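Local coordinates for uncharacterized protein Tfu_2867 (Thermobifida fusca, PDB 2QE6) that probably transfers methyl groups from S-adenosylmethionine, which it binds on a Rossmann-like fold, to an acceptor not yet identified, at residues A[23-28]-A[38-43]; A[29-34]-A[56-61]; A[33-38]-A[113-118]; A[60-65]-A[88-93]. The protein carries 1 engineered substitution. One frame throughout, in Å; residues are numbered along the deposited sequence.

Overall arrangement
From the N terminus, helix 23-30 comes first, and contact 1 closes the short loop that brings helix 38-48 back against it. Contact 2 starts at the end of the first helix and reaches helix 54-75, so its loop crosses that of contact 1. Contact 3 shares Gly33 and Lys34 with contact 2 but makes a much longer closure, tying the loop before helix 38-48 to helix 114-124; it also crosses contact 1. Contact 4 follows contact 1 in series, takes over helix 54-75 at Glu60 and Asn61, and lies wholly within the span of contact 3. Together they illustrate how N-terminal helices can be fastened over a Rossmann-like cofactor site.

Contact 1. Residues A[23-28]-A[38-43]; sequences IARVYD and EADRAL. Engineered in segment 23-28: Val26 (natural residue Ala). With SAM (S-adenosylmethionine), chain F.
Asp40 lays its carboxylate across the aliphatic root of Arg25, with Asp40 CG 3.3 Å from Arg25 CB. The pair sits where two N-terminal helices of a Rossmann-like S-adenosylmethionine methyltransferase fold pack together: the axes of the short segments approach to 8.3 Å and cross at -60°. This is a contact of carbon with carboxylate, since the guanidinium is carried past it on an extended chain. The two flat groups stand nearly perpendicular, 86° apart, and communicate through a water that accepts from Arg25 NH1 at 2.8 Å and can donate to Asp40 OD2. Stronger partners lie outside: Arg25 makes a salt bridge with Asp113, while Asp40 accepts from the backbone N of Phe37, the N-cap of its own helix. Beside this pair, the engineered Val26 touches Asp40 OD1 through CG2 at 3.7 Å, and the same methyl meets Leu43 CD2 at 4.1 Å.

The other flank of helix 23-28 faces the cofactor. With CG anti to the backbone N (chi1 -175°), the Tyr27 ring swings over to present one face to the sulfonium, SAM SD lying 3.6 Å above its plane and offset toward the rim. The electron-rich face would probably favour the positive sulfur. At the far end of the ring, Tyr27 OH makes a weak hydrogen bond to SAM O at 2.8 Å. Shortening this side chain to an alanine is likely to strip the sulfonium of its aromatic cover and cost the cofactor carboxylate one of its donors. One turn back, the Ala24 CB methyl comes within 3.1 Å of the ribose oxygen SAM O3'.

Contact 2. Residues A[29-34]-A[56-61]; sequences ALLGGK and ESAIEN. With SAM (S-adenosylmethionine), chain F.
Asn61 ND2 is gripped by two groups, the hydroxyl of Tyr27 and the cofactor carboxylate. Its bond to SAM OXT is 2.8 Å long but weak, with an N-H...acceptor angle of only 125°. Because CG stands anti to the backbone N (chi1 -170°), the amide projects from helix 54-75 toward the bound ligand; its other end, OD1, is hydrogen-bonded to Thr195, which helps fix the rotation of the group.

Less than a turn earlier on the same helix, the contact across the segments is wholly apolar. Leu31 reaches over with one branch: its CD2 methyl lies 3.7 Å from Ala58 CB and 4.2 Å from Ile59 CG1, spanning two successive residues. Leu30 adds a looser touch, Leu30 CB to Ala58 CB at 4.3 Å. The small side chain of Ala58 therefore receives both leucines, and Tyr27 packs on it too.

Beyond Leu31 the chain must turn away. Gly32 N bonds to Ala29 O at 3.0 Å, and Gly33 N reaches back to Asp28 O. At Gly32 the positive phi of 81° would press a side chain against the preceding carbonyl oxygen, so glycine suits this Schellman motif, which ends helix 23-30 beside the S-adenosylmethionine site.

Contact 3. Residues A[33-38]-A[113-118]; sequences GKDNFE and DPMVLT
Loop 33-38 runs past the first turn of helix 114-124, the closest pair of CA atoms, Asp35 CA and Met115 CA, being 7.9 Å apart at a point where Asp35 forms the centre of an inverse gamma turn. Met115, modelled as selenomethionine, bridges this distance. Its chain leaves the helix extended, bringing SE to 3.7 Å from Asp35 CB, and then bends at its last torsion (chi3 -75°) to carry the methyl to the Phe37 ring. There Met115 CE meets Phe37 CE2 at 3.5 Å, and the two side chains slant across each other. The carboxylate of Asp35 has its own partner in Trp11, whose indole NE1 bonds to OD1.

In this Rossmann-like fold, helix 114-124 follows strand 106-111, which ends at the cofactor-binding Asp111. Asp113 is the N-cap: its OD1 accepts from Met115 N at 2.9 Å, the donor sitting above the carboxylate plane, and the same oxygen takes part in a salt bridge with Arg25. On the loop side, Asn36 ND2 bonds to Gly33 O at 2.7 Å, the acceptor lying in the amide plane of Asn36 while the donor stands above the carbonyl plane of Gly33.

Contact 4. Residues A[60-65]-A[88-93]; sequences ENRKVL and LPTVQN. With SAM (S-adenosylmethionine), chain F.
Arg62 touches loop 88-93 at Thr90 and Gln92, and reaches Leu88 through a water only: the carbonyl O of Leu88 accepts a hydrogen bond from a water that in turn weakly accepts from Arg62 NH1. At Thr90 the methyl CG2 sits 3.4 Å above the centre of the guanidinium plane, while Leu65 CD1 lies over the opposite face, nearer the rim, so the flat group is sandwiched. Thr90 OG1 accepts from Gln92 N at 3.1 Å, an ST turn that shapes the loop. Gln92 then offers its carbonyl: Arg62 NH2 donates to Gln92 O at 3.1 Å, close to the guanidinium plane, and a second water joins Arg62 NE to that oxygen. Asn93 OD1 accepts from Thr90 N at 2.9 Å and reaches Arg62 NH2 through a third water.

Bent at chi2 and chi3, the arginine also turns NH1 to the cofactor, giving a bond to SAM O of 2.7 Å. A leucine in its place would probably leave this carboxylate oxygen without its charged mate and Gln92 O without its side-chain donor. The loop follows strand 80-84: Leu88 packs between helices 23-30 and 114-124, Pro89 rests on the latter, and Asn93 stands at the N-cap position of helix 94-101 without a side-chain capping bond.

Contact 1. Residues A[23-28]-A[38-43]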
# COMPACT_ATOMS: atom_id res chain seq x y z
N ILE A 23 -12.59 -1.12 -2.15
CA ILE A 23 -11.46 -1.09 -1.20
C ILE A 23 -10.89 0.30 -1.06
O ILE A 23 -10.75 0.81 0.05
CB ILE A 23 -10.33 -2.10 -1.55
CG1 ILE A 23 -10.86 -3.56 -1.46
CG2 ILE A 23 -9.19 -1.92 -0.54
CD1 ILE A 23 -10.00 -4.68 -2.25
N ALA A 24 -10.61 0.94 -2.18
CA ALA A 24 -10.02 2.28 -2.13
C ALA A 24 -10.89 3.27 -1.38
O ALA A 24 -10.40 4.04 -0.57
CB ALA A 24 -9.71 2.80 -3.55
N ARG A 25 -12.19 3.25 -1.68
CA ARG A 25 -13.15 4.19 -1.11
C ARG A 25 -13.43 3.98 0.34
O ARG A 25 -13.57 4.93 1.11
CB ARG A 25 -14.44 4.18 -1.91
CG ARG A 25 -14.25 4.67 -3.32
CD ARG A 25 -15.42 4.27 -4.20
NE ARG A 25 -15.02 4.11 -5.60
CZ ARG A 25 -15.84 3.74 -6.57
NH1 ARG A 25 -17.12 3.47 -6.31
NH2 ARG A 25 -15.38 3.65 -7.82
N VAL A 26 -13.52 2.72 0.78
CA VAL A 26 -13.65 2.45 2.17
C VAL A 26 -12.44 2.90 3.03
O VAL A 26 -12.58 3.53 4.10
CB VAL A 26 -13.94 0.98 2.37
CG1 VAL A 26 -13.97 0.70 3.86
CG2 VAL A 26 -15.33 0.62 1.71
N TYR A 27 -11.24 2.64 2.53
CA TYR A 27 -10.00 3.07 3.19
C TYR A 27 -9.98 4.59 3.20
O TYR A 27 -9.66 5.19 4.20
CB TYR A 27 -8.83 2.50 2.42
CG TYR A 27 -7.50 2.75 3.00
CD1 TYR A 27 -7.03 2.01 4.06
CD2 TYR A 27 -6.66 3.69 2.45
CE1 TYR A 27 -5.73 2.24 4.61
CE2 TYR A 27 -5.37 3.93 2.97
CZ TYR A 27 -4.92 3.19 4.06
OH TYR A 27 -3.66 3.39 4.58
N ASP A 28 -10.39 5.21 2.11
CA ASP A 28 -10.49 6.68 2.07
C ASP A 28 -11.45 7.20 3.18
O ASP A 28 -11.16 8.15 3.89
CB ASP A 28 -11.03 7.09 0.73
CG ASP A 28 -10.98 8.57 0.55
OD1 ASP A 28 -9.83 9.05 0.53
OD2 ASP A 28 -12.05 9.22 0.49
N GLU A 38 -22.00 6.45 -0.11
CA GLU A 38 -22.64 6.05 1.10
C GLU A 38 -22.34 4.59 1.45
O GLU A 38 -22.07 4.28 2.62
CB GLU A 38 -24.14 6.33 1.08
CG GLU A 38 -24.65 6.46 2.48
CD GLU A 38 -26.16 6.55 2.53
OE1 GLU A 38 -26.79 6.89 1.51
OE2 GLU A 38 -26.69 6.28 3.60
N ALA A 39 -22.30 3.73 0.43
CA ALA A 39 -22.05 2.30 0.64
C ALA A 39 -20.67 2.13 1.23
O ALA A 39 -20.45 1.25 2.05
CB ALA A 39 -22.18 1.53 -0.67
N ASP A 40 -19.73 2.98 0.85
CA ASP A 40 -18.38 2.89 1.41
C ASP A 40 -18.33 3.34 2.87
O ASP A 40 -17.71 2.69 3.66
CB ASP A 40 -17.39 3.72 0.62
CG ASP A 40 -17.41 3.36 -0.83
OD1 ASP A 40 -17.10 2.19 -1.11
OD2 ASP A 40 -17.77 4.23 -1.64
N ARG A 41 -18.94 4.49 3.17
CA ARG A 41 -19.03 4.97 4.55
C ARG A 41 -19.83 3.98 5.43
O ARG A 41 -19.45 3.69 6.56
CB ARG A 41 -19.62 6.36 4.56
CG ARG A 41 -18.69 7.38 3.88
CD ARG A 41 -19.15 8.82 3.94
NE ARG A 41 -20.51 9.00 3.42
CZ ARG A 41 -20.80 9.25 2.15
NH1 ARG A 41 -19.85 9.34 1.23
NH2 ARG A 41 -22.06 9.39 1.80
N ALA A 42 -20.93 3.46 4.91
CA ALA A 42 -21.67 2.43 5.69
C ALA A 42 -20.77 1.24 6.05
O ALA A 42 -20.82 0.73 7.17
CB ALA A 42 -22.96 1.98 4.96
N LEU A 43 -19.92 0.78 5.14
CA LEU A 43 -19.10 -0.39 5.48
C LEU A 43 -17.96 0.01 6.44
O LEU A 43 -17.59 -0.76 7.33
CB LEU A 43 -18.55 -1.11 4.23
CG LEU A 43 -17.62 -2.33 4.43
CD1 LEU A 43 -18.35 -3.48 5.18
CD2 LEU A 43 -17.07 -2.78 3.08
N SAM F . -1.53 1.52 -0.64
CA SAM F . -2.44 2.50 0.08
C SAM F . -2.02 2.61 1.53
O SAM F . -2.25 3.63 2.16
OXT SAM F . -1.48 1.65 2.09
CB SAM F . -3.94 2.17 0.07
CG SAM F . -4.35 0.88 0.81
SD SAM F . -6.09 0.38 0.63
CE SAM F . -6.59 1.77 -0.42
C5' SAM F . -5.81 -0.84 -0.68
C4' SAM F . -5.73 -0.42 -2.15
O4' SAM F . -5.27 -1.52 -2.94
C3' SAM F . -7.08 -0.00 -2.76
O3' SAM F . -6.99 1.26 -3.39
C2' SAM F . -7.46 -1.10 -3.74
O2' SAM F . -8.33 -0.68 -4.80
C1' SAM F . -6.07 -1.59 -4.13
N9 SAM F . -6.13 -2.96 -4.63
C8 SAM F . -6.52 -4.12 -3.97
N7 SAM F . -6.41 -5.17 -4.84
C5 SAM F . -5.94 -4.67 -6.03
C6 SAM F . -5.62 -5.30 -7.24
N6 SAM F . -5.81 -6.65 -7.36
N1 SAM F . -5.15 -4.51 -8.27
C2 SAM F . -4.98 -3.11 -8.13
N3 SAM F . -5.30 -2.49 -6.93
C4 SAM F . -5.76 -3.28 -5.90
O HOH W 1 -18.59 2.87 -3.95

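Contact 2. Residues A[29-34]-A[56-61]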
# COMPACT_ATOMS: atom_id res chain seq x y z
N ALA A 29 -12.61 6.58 3.29
CA ALA A 29 -13.58 6.88 4.33
C ALA A 29 -12.93 6.71 5.73
O ALA A 29 -13.08 7.57 6.58
CB ALA A 29 -14.83 5.97 4.16
N LEU A 30 -12.21 5.61 5.96
CA LEU A 30 -11.51 5.42 7.23
C LEU A 30 -10.55 6.55 7.58
O LEU A 30 -10.45 6.91 8.74
CB LEU A 30 -10.73 4.12 7.26
CG LEU A 30 -11.59 2.87 7.38
CD1 LEU A 30 -10.71 1.62 7.28
CD2 LEU A 30 -12.41 2.87 8.71
N LEU A 31 -9.86 7.08 6.57
CA LEU A 31 -8.96 8.24 6.72
C LEU A 31 -9.63 9.60 6.76
O LEU A 31 -8.95 10.60 6.93
CB LEU A 31 -7.89 8.22 5.61
CG LEU A 31 -6.99 6.97 5.64
CD1 LEU A 31 -6.08 6.89 4.40
CD2 LEU A 31 -6.18 6.97 6.94
N GLY A 32 -10.95 9.66 6.60
CA GLY A 32 -11.66 10.92 6.58
C GLY A 32 -11.62 11.65 5.24
O GLY A 32 -11.79 12.89 5.20
N GLY A 33 -11.38 10.92 4.15
CA GLY A 33 -11.48 11.52 2.81
C GLY A 33 -12.89 11.64 2.28
O GLY A 33 -13.84 11.11 2.87
N LYS A 34 -13.03 12.39 1.19
CA LYS A 34 -14.32 12.62 0.52
C LYS A 34 -14.54 11.78 -0.78
O LYS A 34 -15.57 11.90 -1.44
CB LYS A 34 -14.47 14.10 0.20
CG LYS A 34 -14.30 15.04 1.39
N GLU A 56 -7.52 3.97 13.43
CA GLU A 56 -6.14 4.24 13.87
C GLU A 56 -5.12 3.37 13.12
O GLU A 56 -4.06 3.84 12.78
CB GLU A 56 -6.01 4.14 15.40
CG GLU A 56 -6.64 5.35 16.12
N SER A 57 -5.48 2.12 12.84
CA SER A 57 -4.67 1.23 12.04
C SER A 57 -4.38 1.80 10.63
O SER A 57 -3.27 1.66 10.12
CB SER A 57 -5.29 -0.18 11.96
OG SER A 57 -6.29 -0.33 10.96
N ALA A 58 -5.37 2.41 10.01
CA ALA A 58 -5.21 3.04 8.71
C ALA A 58 -4.31 4.23 8.85
O ALA A 58 -3.44 4.43 8.00
CB ALA A 58 -6.56 3.49 8.11
N ILE A 59 -4.52 5.04 9.88
CA ILE A 59 -3.62 6.18 10.13
C ILE A 59 -2.15 5.71 10.27
O ILE A 59 -1.23 6.26 9.64
CB ILE A 59 -4.07 7.01 11.33
CG1 ILE A 59 -5.43 7.68 11.02
CG2 ILE A 59 -3.05 8.14 11.66
CD1 ILE A 59 -6.19 8.18 12.29
N GLU A 60 -1.93 4.68 11.08
CA GLU A 60 -0.58 4.18 11.28
C GLU A 60 0.01 3.64 9.98
O GLU A 60 1.21 3.73 9.79
CB GLU A 60 -0.55 3.09 12.34
CG GLU A 60 -0.78 3.61 13.76
CD GLU A 60 0.19 4.70 14.20
OE1 GLU A 60 1.36 4.76 13.72
OE2 GLU A 60 -0.24 5.51 15.06
N ASN A 61 -0.82 3.08 9.11
CA ASN A 61 -0.35 2.58 7.82
C ASN A 61 0.09 3.73 6.92
O ASN A 61 1.15 3.67 6.29
CB ASN A 61 -1.45 1.73 7.17
CG ASN A 61 -0.97 1.01 5.97
OD1 ASN A 61 -0.04 0.21 6.03
ND2 ASN A 61 -1.61 1.27 4.85
N SAM F . -1.53 1.52 -0.64
CA SAM F . -2.44 2.50 0.08
C SAM F . -2.02 2.61 1.53
O SAM F . -2.25 3.63 2.16
OXT SAM F . -1.48 1.65 2.09
CB SAM F . -3.94 2.17 0.07
CG SAM F . -4.35 0.88 0.81
SD SAM F . -6.09 0.38 0.63
CE SAM F . -6.59 1.77 -0.42
C5' SAM F . -5.81 -0.84 -0.68
C4' SAM F . -5.73 -0.42 -2.15
O4' SAM F . -5.27 -1.52 -2.94
C3' SAM F . -7.08 -0.00 -2.76
O3' SAM F . -6.99 1.26 -3.39
C2' SAM F . -7.46 -1.10 -3.74
O2' SAM F . -8.33 -0.68 -4.80
C1' SAM F . -6.07 -1.59 -4.13
N9 SAM F . -6.13 -2.96 -4.63
C8 SAM F . -6.52 -4.12 -3.97
N7 SAM F . -6.41 -5.17 -4.84
C5 SAM F . -5.94 -4.67 -6.03
C6 SAM F . -5.62 -5.30 -7.24
N6 SAM F . -5.81 -6.65 -7.36
N1 SAM F . -5.15 -4.51 -8.27
C2 SAM F . -4.98 -3.11 -8.13
N3 SAM F . -5.30 -2.49 -6.93
C4 SAM F . -5.76 -3.28 -5.90

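Contact 3. Residues A[33-38]-A[113-118]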
# COMPACT_ATOMS: atom_id res chain seq x y z
N GLY A 33 -11.38 10.92 4.15
CA GLY A 33 -11.48 11.52 2.81
C GLY A 33 -12.89 11.64 2.28
O GLY A 33 -13.84 11.11 2.87
N LYS A 34 -13.03 12.39 1.19
CA LYS A 34 -14.32 12.62 0.52
C LYS A 34 -14.54 11.78 -0.78
O LYS A 34 -15.57 11.90 -1.44
CB LYS A 34 -14.47 14.10 0.20
CG LYS A 34 -14.30 15.04 1.39
N ASP A 35 -13.56 10.97 -1.15
CA ASP A 35 -13.67 10.12 -2.33
C ASP A 35 -14.33 8.82 -1.94
O ASP A 35 -13.68 7.80 -1.90
CB ASP A 35 -12.30 9.84 -2.95
CG ASP A 35 -11.69 11.08 -3.62
OD1 ASP A 35 -12.23 12.17 -3.38
OD2 ASP A 35 -10.69 10.94 -4.35
N ASN A 36 -15.63 8.86 -1.72
CA ASN A 36 -16.34 7.66 -1.27
C ASN A 36 -17.84 7.90 -1.43
O ASN A 36 -18.27 9.04 -1.58
CB ASN A 36 -15.94 7.31 0.19
CG ASN A 36 -15.96 8.52 1.13
OD1 ASN A 36 -17.02 9.02 1.47
ND2 ASN A 36 -14.79 8.96 1.59
N PHE A 37 -18.62 6.84 -1.45
CA PHE A 37 -20.07 6.99 -1.49
C PHE A 37 -20.68 6.38 -0.21
O PHE A 37 -19.97 5.83 0.68
CB PHE A 37 -20.66 6.31 -2.74
CG PHE A 37 -20.21 6.92 -4.04
CD1 PHE A 37 -20.65 8.18 -4.43
CD2 PHE A 37 -19.36 6.21 -4.89
CE1 PHE A 37 -20.24 8.73 -5.64
CE2 PHE A 37 -18.95 6.74 -6.09
CZ PHE A 37 -19.40 8.02 -6.47
N GLU A 38 -22.00 6.45 -0.11
CA GLU A 38 -22.64 6.05 1.10
C GLU A 38 -22.34 4.59 1.45
O GLU A 38 -22.07 4.28 2.62
CB GLU A 38 -24.14 6.33 1.08
CG GLU A 38 -24.65 6.46 2.48
CD GLU A 38 -26.16 6.55 2.53
OE1 GLU A 38 -26.79 6.89 1.51
OE2 GLU A 38 -26.69 6.28 3.60
N ASP A 113 -9.34 0.63 -8.77
CA ASP A 113 -10.48 1.55 -8.69
C ASP A 113 -10.27 2.67 -9.69
O ASP A 113 -9.37 3.43 -9.52
CB ASP A 113 -10.60 2.13 -7.25
CG ASP A 113 -11.94 2.81 -7.00
OD1 ASP A 113 -12.53 3.30 -7.99
OD2 ASP A 113 -12.37 2.88 -5.81
N PRO A 114 -11.14 2.80 -10.69
CA PRO A 114 -11.06 3.90 -11.63
C PRO A 114 -11.14 5.29 -11.01
O PRO A 114 -10.70 6.25 -11.64
CB PRO A 114 -12.26 3.69 -12.54
CG PRO A 114 -13.05 2.62 -11.97
CD PRO A 114 -12.25 1.87 -11.01
N MSE A 115 -11.72 5.43 -9.82
CA MSE A 115 -11.71 6.72 -9.16
C MSE A 115 -10.30 7.25 -8.87
O MSE A 115 -10.11 8.46 -8.84
CB MSE A 115 -12.54 6.72 -7.87
CG MSE A 115 -12.89 8.16 -7.44
SE MSE A 115 -13.86 8.13 -5.78
CE MSE A 115 -15.54 7.52 -6.56
N VAL A 116 -9.34 6.36 -8.66
CA VAL A 116 -7.93 6.74 -8.39
C VAL A 116 -7.36 7.44 -9.63
O VAL A 116 -6.83 8.58 -9.56
CB VAL A 116 -7.08 5.49 -7.97
CG1 VAL A 116 -5.59 5.83 -7.82
CG2 VAL A 116 -7.59 4.90 -6.67
N LEU A 117 -7.56 6.82 -10.79
CA LEU A 117 -7.16 7.48 -12.05
C LEU A 117 -7.93 8.77 -12.28
O LEU A 117 -7.34 9.78 -12.70
CB LEU A 117 -7.36 6.54 -13.24
CG LEU A 117 -7.01 7.08 -14.64
CD1 LEU A 117 -5.63 7.80 -14.70
CD2 LEU A 117 -7.13 5.95 -15.69
N THR A 118 -9.23 8.76 -12.02
CA THR A 118 -10.01 9.95 -12.28
C THR A 118 -9.59 11.14 -11.42
O THR A 118 -9.53 12.27 -11.92
CB THR A 118 -11.52 9.68 -12.15
OG1 THR A 118 -11.84 8.54 -12.94
CG2 THR A 118 -12.32 10.89 -12.66

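Contact 4. Residues A[60-65]-A[88-93]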
# COMPACT_ATOMS: atom_id res chain seq x y z
N GLU A 60 -1.93 4.68 11.08
CA GLU A 60 -0.58 4.18 11.28
C GLU A 60 0.01 3.64 9.98
O GLU A 60 1.21 3.73 9.79
CB GLU A 60 -0.55 3.09 12.34
CG GLU A 60 -0.78 3.61 13.76
CD GLU A 60 0.19 4.70 14.20
OE1 GLU A 60 1.36 4.76 13.72
OE2 GLU A 60 -0.24 5.51 15.06
N ASN A 61 -0.82 3.08 9.11
CA ASN A 61 -0.35 2.58 7.82
C ASN A 61 0.09 3.73 6.92
O ASN A 61 1.15 3.67 6.29
CB ASN A 61 -1.45 1.73 7.17
CG ASN A 61 -0.97 1.01 5.97
OD1 ASN A 61 -0.04 0.21 6.03
ND2 ASN A 61 -1.61 1.27 4.85
N ARG A 62 -0.68 4.81 6.91
CA ARG A 62 -0.23 6.01 6.19
C ARG A 62 1.04 6.61 6.76
O ARG A 62 1.90 7.01 6.00
CB ARG A 62 -1.32 7.08 6.15
CG ARG A 62 -2.54 6.61 5.39
CD ARG A 62 -2.18 6.09 4.00
NE ARG A 62 -1.53 7.15 3.22
CZ ARG A 62 -1.37 7.14 1.90
NH1 ARG A 62 -1.79 6.12 1.17
NH2 ARG A 62 -0.78 8.18 1.30
N LYS A 63 1.16 6.68 8.08
CA LYS A 63 2.38 7.17 8.71
C LYS A 63 3.60 6.28 8.38
O LYS A 63 4.67 6.79 8.16
CB LYS A 63 2.20 7.29 10.23
CG LYS A 63 1.28 8.43 10.75
CD LYS A 63 1.12 8.23 12.26
CE LYS A 63 0.52 9.37 13.01
NZ LYS A 63 0.28 8.90 14.43
N VAL A 64 3.46 4.94 8.36
CA VAL A 64 4.62 4.12 7.99
C VAL A 64 4.94 4.23 6.51
O VAL A 64 6.09 4.08 6.11
CB VAL A 64 4.46 2.60 8.39
CG1 VAL A 64 3.54 1.88 7.48
CG2 VAL A 64 5.81 1.92 8.43
N LEU A 65 3.92 4.47 5.68
CA LEU A 65 4.14 4.71 4.26
C LEU A 65 5.09 5.90 4.11
O LEU A 65 6.07 5.84 3.38
CB LEU A 65 2.83 4.99 3.52
CG LEU A 65 2.86 5.32 2.01
CD1 LEU A 65 1.48 4.97 1.47
CD2 LEU A 65 3.23 6.79 1.72
N LEU A 88 -6.65 6.10 -3.03
CA LEU A 88 -7.05 7.49 -3.38
C LEU A 88 -6.17 8.49 -2.61
O LEU A 88 -5.53 8.15 -1.63
CB LEU A 88 -8.53 7.64 -3.03
CG LEU A 88 -9.47 6.81 -3.93
CD1 LEU A 88 -10.80 6.64 -3.24
CD2 LEU A 88 -9.68 7.60 -5.26
N PRO A 89 -6.12 9.74 -3.05
CA PRO A 89 -5.10 10.59 -2.48
C PRO A 89 -5.36 11.04 -1.03
O PRO A 89 -6.52 11.12 -0.58
CB PRO A 89 -5.10 11.80 -3.41
CG PRO A 89 -6.49 11.84 -3.99
CD PRO A 89 -6.91 10.42 -4.10
N THR A 90 -4.26 11.24 -0.29
CA THR A 90 -4.31 11.71 1.09
C THR A 90 -3.57 13.03 1.11
O THR A 90 -3.14 13.51 0.08
CB THR A 90 -3.60 10.76 2.06
OG1 THR A 90 -2.19 10.81 1.81
CG2 THR A 90 -4.14 9.34 1.93
N VAL A 91 -3.40 13.60 2.30
CA VAL A 91 -2.67 14.85 2.42
C VAL A 91 -1.12 14.66 2.30
O VAL A 91 -0.41 15.65 2.16
CB VAL A 91 -3.07 15.62 3.72
CG1 VAL A 91 -4.59 15.95 3.71
CG2 VAL A 91 -2.70 14.82 4.97
N GLN A 92 -0.62 13.41 2.34
CA GLN A 92 0.81 13.10 2.08
C GLN A 92 0.95 11.84 1.23
O GLN A 92 0.96 10.73 1.77
CB GLN A 92 1.59 12.83 3.36
CG GLN A 92 2.07 14.05 4.11
CD GLN A 92 2.89 13.67 5.34
OE1 GLN A 92 2.39 12.99 6.24
NE2 GLN A 92 4.14 14.09 5.38
N ASN A 93 1.10 12.00 -0.07
CA ASN A 93 1.18 10.86 -0.97
C ASN A 93 2.63 10.52 -1.25
O ASN A 93 3.54 11.35 -1.04
CB ASN A 93 0.47 11.16 -2.29
CG ASN A 93 -1.00 11.46 -2.12
OD1 ASN A 93 -1.75 10.63 -1.61
ND2 ASN A 93 -1.42 12.65 -2.53
N SAM F . -1.53 1.52 -0.64
CA SAM F . -2.44 2.50 0.08
C SAM F . -2.02 2.61 1.53
O SAM F . -2.25 3.63 2.16
OXT SAM F . -1.48 1.65 2.09
CB SAM F . -3.94 2.17 0.07
CG SAM F . -4.35 0.88 0.81
SD SAM F . -6.09 0.38 0.63
CE SAM F . -6.59 1.77 -0.42
C5' SAM F . -5.81 -0.84 -0.68
C4' SAM F . -5.73 -0.42 -2.15
O4' SAM F . -5.27 -1.52 -2.94
C3' SAM F . -7.08 -0.00 -2.76
O3' SAM F . -6.99 1.26 -3.39
C2' SAM F . -7.46 -1.10 -3.74
O2' SAM F . -8.33 -0.68 -4.80
C1' SAM F . -6.07 -1.59 -4.13
N9 SAM F . -6.13 -2.96 -4.63
C8 SAM F . -6.52 -4.12 -3.97
N7 SAM F . -6.41 -5.17 -4.84
C5 SAM F . -5.94 -4.67 -6.03
C6 SAM F . -5.62 -5.30 -7.24
N6 SAM F . -5.81 -6.65 -7.36
N1 SAM F . -5.15 -4.51 -8.27
C2 SAM F . -4.98 -3.11 -8.13
N3 SAM F . -5.30 -2.49 -6.93
C4 SAM F . -5.76 -3.28 -5.90
O HOH W 2 0.09 8.01 -1.46
O HOH W 3 -3.29 6.68 -1.15
O HOH W 4 0.10 9.68 4.14